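Long-range contacts in effector protein hopAB3 (Pseudomonas syringae pv. maculicola, PDB 3TJY), which is recognised by the host resistance protein Pto, eliciting Pto- and Prf-dependent immunity in tomato, and promotes virulence in susceptible plants: residues N8-Q13 against L48-D53; Q12-A17 against R41-V46. All coordinates share one frame; numbering follows the deposited sequence.

Contact 1 (N8-Q13 against L48-D53); sequences NRIVQQ and LQHFPD
Helix 3-16 and the C-terminal end of helix 41-50 come closest in backbone at Ile10 and His50, whose CA atoms stand 7.6 Å apart in the small helical bundle of the Pto-binding domain. The His50 imidazole fills the gap between them. On one face it carries Ile10, whose CG1, anti to its own carbonyl carbon (chi1 -64°), is thereby placed over the ring, 3.5 Å from the centroid, a CH-pi contact. At the ring edge, His50 NE2 donates to Gln13 OE1 over 2.7 Å, a nearly straight bond (163°) that lies close to both the imidazole plane and the carbonyl plane, although the amide and ring planes are 80° apart. This bond puts the proton on NE2, while ND1 has a weak hydrogen bond with Arg6; both would limit rotation of the ring. The other end of the Gln13 amide is held too: NE2 donates to Gln49 OE1 at 3.1 Å, from above that carbonyl's plane. Away from these hydrogen bonds the contact turns apolar, toward Leu69 of helix 64-77, which both Ile10 and Phe51 touch, and there Ile10 CD1 lies 3.8 Å from Phe51 CE2.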
loop_
_atom_site.group_PDB
_atom_site.type_symbol
_atom_site.label_atom_id
_atom_site.label_comp_id
_atom_site.label_asym_id
_atom_site.label_seq_id
_atom_site.Cartn_x
_atom_site.Cartn_y
_atom_site.Cartn_z
ATOM N N ASN A 8 -8.393 4.061 -0.956
ATOM C CA ASN A 8 -8.621 4.478 -2.346
ATOM C C ASN A 8 -7.710 5.619 -2.769
ATOM O O ASN A 8 -7.291 5.687 -3.929
ATOM C CB ASN A 8 -10.082 4.889 -2.548
ATOM C CG ASN A 8 -11.024 3.718 -2.481
ATOM O OD1 ASN A 8 -10.642 2.577 -2.757
ATOM N ND2 ASN A 8 -12.279 3.997 -2.135
ATOM N N ARG A 9 -7.445 6.536 -1.833
ATOM C CA ARG A 9 -6.505 7.630 -2.059
ATOM C C ARG A 9 -5.081 7.080 -2.258
ATOM O O ARG A 9 -4.327 7.574 -3.099
ATOM C CB ARG A 9 -6.549 8.615 -0.882
ATOM C CG ARG A 9 -5.477 9.687 -0.890
ATOM C CD ARG A 9 -5.577 10.564 -2.129
ATOM N NE ARG A 9 -4.885 11.840 -1.958
ATOM C CZ ARG A 9 -4.561 12.647 -2.961
ATOM N NH1 ARG A 9 -3.935 13.793 -2.722
ATOM N NH2 ARG A 9 -4.853 12.303 -4.207
ATOM N N ILE A 10 -4.715 6.053 -1.495
ATOM C CA ILE A 10 -3.410 5.416 -1.690
ATOM C C ILE A 10 -3.314 4.888 -3.122
ATOM O O ILE A 10 -2.334 5.134 -3.819
ATOM C CB ILE A 10 -3.159 4.279 -0.661
ATOM C CG1 ILE A 10 -3.092 4.853 0.757
ATOM C CG2 ILE A 10 -1.842 3.571 -0.947
ATOM C CD1 ILE A 10 -3.097 3.751 1.878
ATOM N N VAL A 11 -4.326 4.145 -3.553
ATOM C CA VAL A 11 -4.314 3.608 -4.905
ATOM C C VAL A 11 -4.238 4.739 -5.931
ATOM O O VAL A 11 -3.457 4.665 -6.866
ATOM C CB VAL A 11 -5.520 2.691 -5.145
ATOM C CG1 VAL A 11 -5.631 2.285 -6.629
ATOM C CG2 VAL A 11 -5.409 1.460 -4.239
ATOM N N GLN A 12 -5.054 5.778 -5.749
ATOM C CA GLN A 12 -5.021 6.950 -6.624
ATOM C C GLN A 12 -3.627 7.552 -6.718
ATOM O O GLN A 12 -3.157 7.894 -7.805
ATOM C CB GLN A 12 -5.963 8.033 -6.069
ATOM C CG GLN A 12 -5.852 9.386 -6.761
ATOM C CD GLN A 12 -6.742 10.443 -6.099
ATOM O OE1 GLN A 12 -6.892 10.464 -4.873
ATOM N NE2 GLN A 12 -7.338 11.314 -6.911
ATOM N N GLN A 13 -3.007 7.755 -5.559
ATOM C CA GLN A 13 -1.680 8.350 -5.522
ATOM C C GLN A 13 -0.623 7.441 -6.154
ATOM O O GLN A 13 0.325 7.933 -6.783
ATOM C CB GLN A 13 -1.302 8.686 -4.094
ATOM C CG GLN A 13 -2.083 9.851 -3.508
ATOM C CD GLN A 13 -1.647 10.126 -2.088
ATOM O OE1 GLN A 13 -1.639 9.235 -1.263
ATOM N NE2 GLN A 13 -1.238 11.359 -1.816
ATOM N N LEU A 48 4.732 6.220 2.671
ATOM C CA LEU A 48 5.103 6.945 3.889
ATOM C C LEU A 48 4.038 7.948 4.316
ATOM O O LEU A 48 3.972 8.323 5.487
ATOM C CB LEU A 48 6.453 7.659 3.737
ATOM C CG LEU A 48 7.706 6.782 3.669
ATOM C CD1 LEU A 48 8.961 7.614 3.411
ATOM C CD2 LEU A 48 7.863 5.937 4.958
ATOM N N GLN A 49 3.228 8.412 3.371
ATOM C CA GLN A 49 2.169 9.363 3.721
ATOM C C GLN A 49 1.074 8.676 4.520
ATOM O O GLN A 49 0.294 9.347 5.205
ATOM C CB GLN A 49 1.528 9.981 2.474
ATOM C CG GLN A 49 2.425 10.862 1.656
ATOM C CD GLN A 49 1.726 11.441 0.439
ATOM O OE1 GLN A 49 0.652 12.026 0.552
ATOM N NE2 GLN A 49 2.337 11.276 -0.738
ATOM N N HIS A 50 1.007 7.350 4.425
ATOM C CA HIS A 50 -0.109 6.601 5.008
ATOM C C HIS A 50 0.285 5.545 6.030
ATOM O O HIS A 50 -0.523 5.154 6.876
ATOM C CB HIS A 50 -0.938 5.959 3.907
ATOM C CG HIS A 50 -1.480 6.948 2.935
ATOM N ND1 HIS A 50 -2.651 7.638 3.159
ATOM C CD2 HIS A 50 -0.994 7.400 1.756
ATOM C CE1 HIS A 50 -2.870 8.463 2.148
ATOM N NE2 HIS A 50 -1.880 8.337 1.282
ATOM N N PHE A 51 1.524 5.078 5.940
ATOM C CA PHE A 51 2.062 4.131 6.911
ATOM C C PHE A 51 3.378 4.694 7.430
ATOM O O PHE A 51 4.445 4.252 7.037
ATOM C CB PHE A 51 2.307 2.758 6.258
ATOM C CG PHE A 51 1.073 2.143 5.656
ATOM C CD1 PHE A 51 0.240 1.347 6.425
ATOM C CD2 PHE A 51 0.760 2.353 4.316
ATOM C CE1 PHE A 51 -0.908 0.756 5.876
ATOM C CE2 PHE A 51 -0.394 1.775 3.757
ATOM C CZ PHE A 51 -1.225 0.980 4.549
ATOM N N PRO A 52 3.305 5.701 8.311
ATOM C CA PRO A 52 4.494 6.466 8.674
ATOM C C PRO A 52 5.619 5.627 9.285
ATOM O O PRO A 52 6.770 5.994 9.134
ATOM C CB PRO A 52 3.970 7.458 9.716
ATOM C CG PRO A 52 2.611 6.910 10.141
ATOM C CD PRO A 52 2.083 6.217 8.954
ATOM N N ASP A 53 5.277 4.537 9.962
ATOM C CA ASP A 53 6.265 3.754 10.690
ATOM C C ASP A 53 6.786 2.578 9.872
ATOM O O ASP A 53 7.485 1.721 10.410
ATOM C CB ASP A 53 5.660 3.196 11.982
ATOM C CG ASP A 53 5.190 4.275 12.924
ATOM O OD1 ASP A 53 5.932 5.252 13.136
ATOM O OD2 ASP A 53 4.075 4.136 13.470
#

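Contact 2 (Q12-A17 against R41-V46); sequences QQLVEA and RAEQNV
Val46 is central to this contact, setting its two methyl groups against Gln13 and Leu14 of helix 3-16 and Ala17 just beyond its end, within an antiparallel helix pair of the Pto-binding domain's helical bundle. CG1 stands anti to the backbone N (chi1 173°), which sends it between Gln13 and Leu14: it lies 3.9 Å from Gln13 CB and 4.0 Å from Leu14 CD2. The other branch, Val46 CG2, leans over the backbone of helix 3-16, 3.9 Å from the carbonyl oxygen of Gln13, and reaches the CB of Ala17 more loosely. Leu14 answers with CD2, which runs along Val46 CB and CG1 and ends 4.4 Å from the CB of Glu43. Past the C-terminal end of helix 3-16, Ala17 meets Ala42, their CB atoms 4.0 Å apart. With methyl groups alone between them, the backbones come nearest here, the CA atoms of Ala17 and Ala42 separated by 5.9 Å.

All of this is van der Waals contact, and the polar ends nearby look elsewhere. The Gln13 amide turns to His50 and Gln49, which tethers the stem that Val46 packs on. Glu43 sends its carboxylate back toward the start of its helix, where OE1 is hydrogen-bonded to the backbone N of Ser40, the residue just before it, while its CB lies beside Leu14 CD2.

The local axes run nearly antiparallel, at 165°, and approach to 9.4 Å. Helix 21-32 closes one flank of the pair: its Ile24 touches both Leu14 and Glu43, and Ala19, in the loop leading into that helix, packs on the same two residues.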
loop_
_atom_site.group_PDB
_atom_site.type_symbol
_atom_site.label_atom_id
_atom_site.label_comp_id
_atom_site.label_asym_id
_atom_site.label_seq_id
_atom_site.Cartn_x
_atom_site.Cartn_y
_atom_site.Cartn_z
ATOM N N GLN A 12 -5.054 5.778 -5.749
ATOM C CA GLN A 12 -5.021 6.950 -6.624
ATOM C C GLN A 12 -3.627 7.552 -6.718
ATOM O O GLN A 12 -3.157 7.894 -7.805
ATOM C CB GLN A 12 -5.963 8.033 -6.069
ATOM C CG GLN A 12 -5.852 9.386 -6.761
ATOM C CD GLN A 12 -6.742 10.443 -6.099
ATOM O OE1 GLN A 12 -6.892 10.464 -4.873
ATOM N NE2 GLN A 12 -7.338 11.314 -6.911
ATOM N N GLN A 13 -3.007 7.755 -5.559
ATOM C CA GLN A 13 -1.680 8.350 -5.522
ATOM C C GLN A 13 -0.623 7.441 -6.154
ATOM O O GLN A 13 0.325 7.933 -6.783
ATOM C CB GLN A 13 -1.302 8.686 -4.094
ATOM C CG GLN A 13 -2.083 9.851 -3.508
ATOM C CD GLN A 13 -1.647 10.126 -2.088
ATOM O OE1 GLN A 13 -1.639 9.235 -1.263
ATOM N NE2 GLN A 13 -1.238 11.359 -1.816
ATOM N N LEU A 14 -0.757 6.128 -5.963
ATOM C CA LEU A 14 0.160 5.182 -6.626
ATOM C C LEU A 14 0.054 5.276 -8.148
ATOM O O LEU A 14 1.068 5.335 -8.848
ATOM C CB LEU A 14 -0.120 3.744 -6.169
ATOM C CG LEU A 14 0.344 3.434 -4.744
ATOM C CD1 LEU A 14 -0.210 2.096 -4.258
ATOM C CD2 LEU A 14 1.865 3.473 -4.642
ATOM N N VAL A 15 -1.172 5.302 -8.656
ATOM C CA VAL A 15 -1.363 5.459 -10.099
ATOM C C VAL A 15 -0.739 6.773 -10.587
ATOM O O VAL A 15 -0.028 6.799 -11.600
ATOM C CB VAL A 15 -2.850 5.390 -10.497
ATOM C CG1 VAL A 15 -2.982 5.582 -11.992
ATOM C CG2 VAL A 15 -3.461 4.052 -10.090
ATOM N N GLU A 16 -0.992 7.856 -9.854
ATOM C CA GLU A 16 -0.424 9.171 -10.188
ATOM C C GLU A 16 1.096 9.063 -10.277
ATOM O O GLU A 16 1.733 9.724 -11.094
ATOM C CB GLU A 16 -0.699 10.210 -9.096
ATOM C CG GLU A 16 -2.140 10.604 -8.797
ATOM C CD GLU A 16 -2.226 11.510 -7.553
ATOM O OE1 GLU A 16 -3.323 11.646 -6.974
ATOM O OE2 GLU A 16 -1.183 12.080 -7.143
ATOM N N ALA A 17 1.669 8.254 -9.391
ATOM C CA ALA A 17 3.120 8.092 -9.296
ATOM C C ALA A 17 3.673 7.112 -10.325
ATOM O O ALA A 17 4.883 6.889 -10.374
ATOM C CB ALA A 17 3.501 7.636 -7.895
ATOM N N ARG A 41 11.307 5.741 -5.526
ATOM C CA ARG A 41 11.225 6.832 -4.556
ATOM C C ARG A 41 9.803 7.373 -4.465
ATOM O O ARG A 41 9.296 7.624 -3.369
ATOM C CB ARG A 41 12.209 7.958 -4.891
ATOM C CG ARG A 41 12.140 9.160 -3.932
ATOM C CD ARG A 41 12.691 8.828 -2.530
ATOM N NE ARG A 41 14.091 8.396 -2.569
ATOM C CZ ARG A 41 15.142 9.167 -2.288
ATOM N NH1 ARG A 41 14.982 10.434 -1.924
ATOM N NH2 ARG A 41 16.362 8.659 -2.366
ATOM N N ALA A 42 9.150 7.533 -5.615
ATOM C CA ALA A 42 7.780 8.054 -5.662
ATOM C C ALA A 42 6.769 7.146 -4.974
ATOM O O ALA A 42 5.886 7.624 -4.246
ATOM C CB ALA A 42 7.357 8.309 -7.133
ATOM N N GLU A 43 6.878 5.840 -5.214
ATOM C CA GLU A 43 6.032 4.855 -4.546
ATOM C C GLU A 43 6.280 4.797 -3.040
ATOM O O GLU A 43 5.331 4.714 -2.265
ATOM C CB GLU A 43 6.238 3.468 -5.152
ATOM C CG GLU A 43 5.829 3.394 -6.613
ATOM C CD GLU A 43 6.364 2.168 -7.322
ATOM O OE1 GLU A 43 7.257 1.483 -6.758
ATOM O OE2 GLU A 43 5.896 1.898 -8.454
ATOM N N GLN A 44 7.546 4.818 -2.629
ATOM C CA GLN A 44 7.846 4.883 -1.189
ATOM C C GLN A 44 7.190 6.107 -0.554
ATOM O O GLN A 44 6.598 6.019 0.525
ATOM C CB GLN A 44 9.345 4.971 -0.934
ATOM C CG GLN A 44 9.677 5.371 0.524
ATOM C CD GLN A 44 11.164 5.587 0.753
ATOM O OE1 GLN A 44 11.678 6.714 0.642
ATOM N NE2 GLN A 44 11.872 4.511 1.087
ATOM N N ASN A 45 7.305 7.256 -1.204
ATOM C CA ASN A 45 6.725 8.464 -0.621
ATOM C C ASN A 45 5.203 8.370 -0.447
ATOM O O ASN A 45 4.654 8.881 0.535
ATOM C CB ASN A 45 7.149 9.716 -1.394
ATOM C CG ASN A 45 8.597 10.097 -1.127
ATOM O OD1 ASN A 45 9.316 9.392 -0.412
ATOM N ND2 ASN A 45 9.033 11.212 -1.704
ATOM N N VAL A 46 4.516 7.699 -1.371
ATOM C CA VAL A 46 3.087 7.462 -1.169
ATOM C C VAL A 46 2.838 6.628 0.074
ATOM O O VAL A 46 2.000 6.973 0.902
ATOM C CB VAL A 46 2.435 6.744 -2.367
ATOM C CG1 VAL A 46 0.979 6.367 -2.034
ATOM C CG2 VAL A 46 2.499 7.632 -3.602
#

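In the fold
Both contacts join helix 3-16 to helix 41-50, and their centres lie 8 Å apart. The helices run in opposite senses, so moving forward along the first, from contact 1 to contact 2, means moving backward along the second. Gln12 and Gln13 belong to both contacts, and a salt bridge between Arg9 NH2 and Glu16 OE1, long and weak, links the two along helix 3-16. Contact 1 is nearer the chain's centre, about 6 Å from it against 9 Å, and adjoins helix 64-77; contact 2 adjoins helix 21-32. Together they bring the first and third helices side by side in this compact helical domain, which by similarity lies within the host-recognition region.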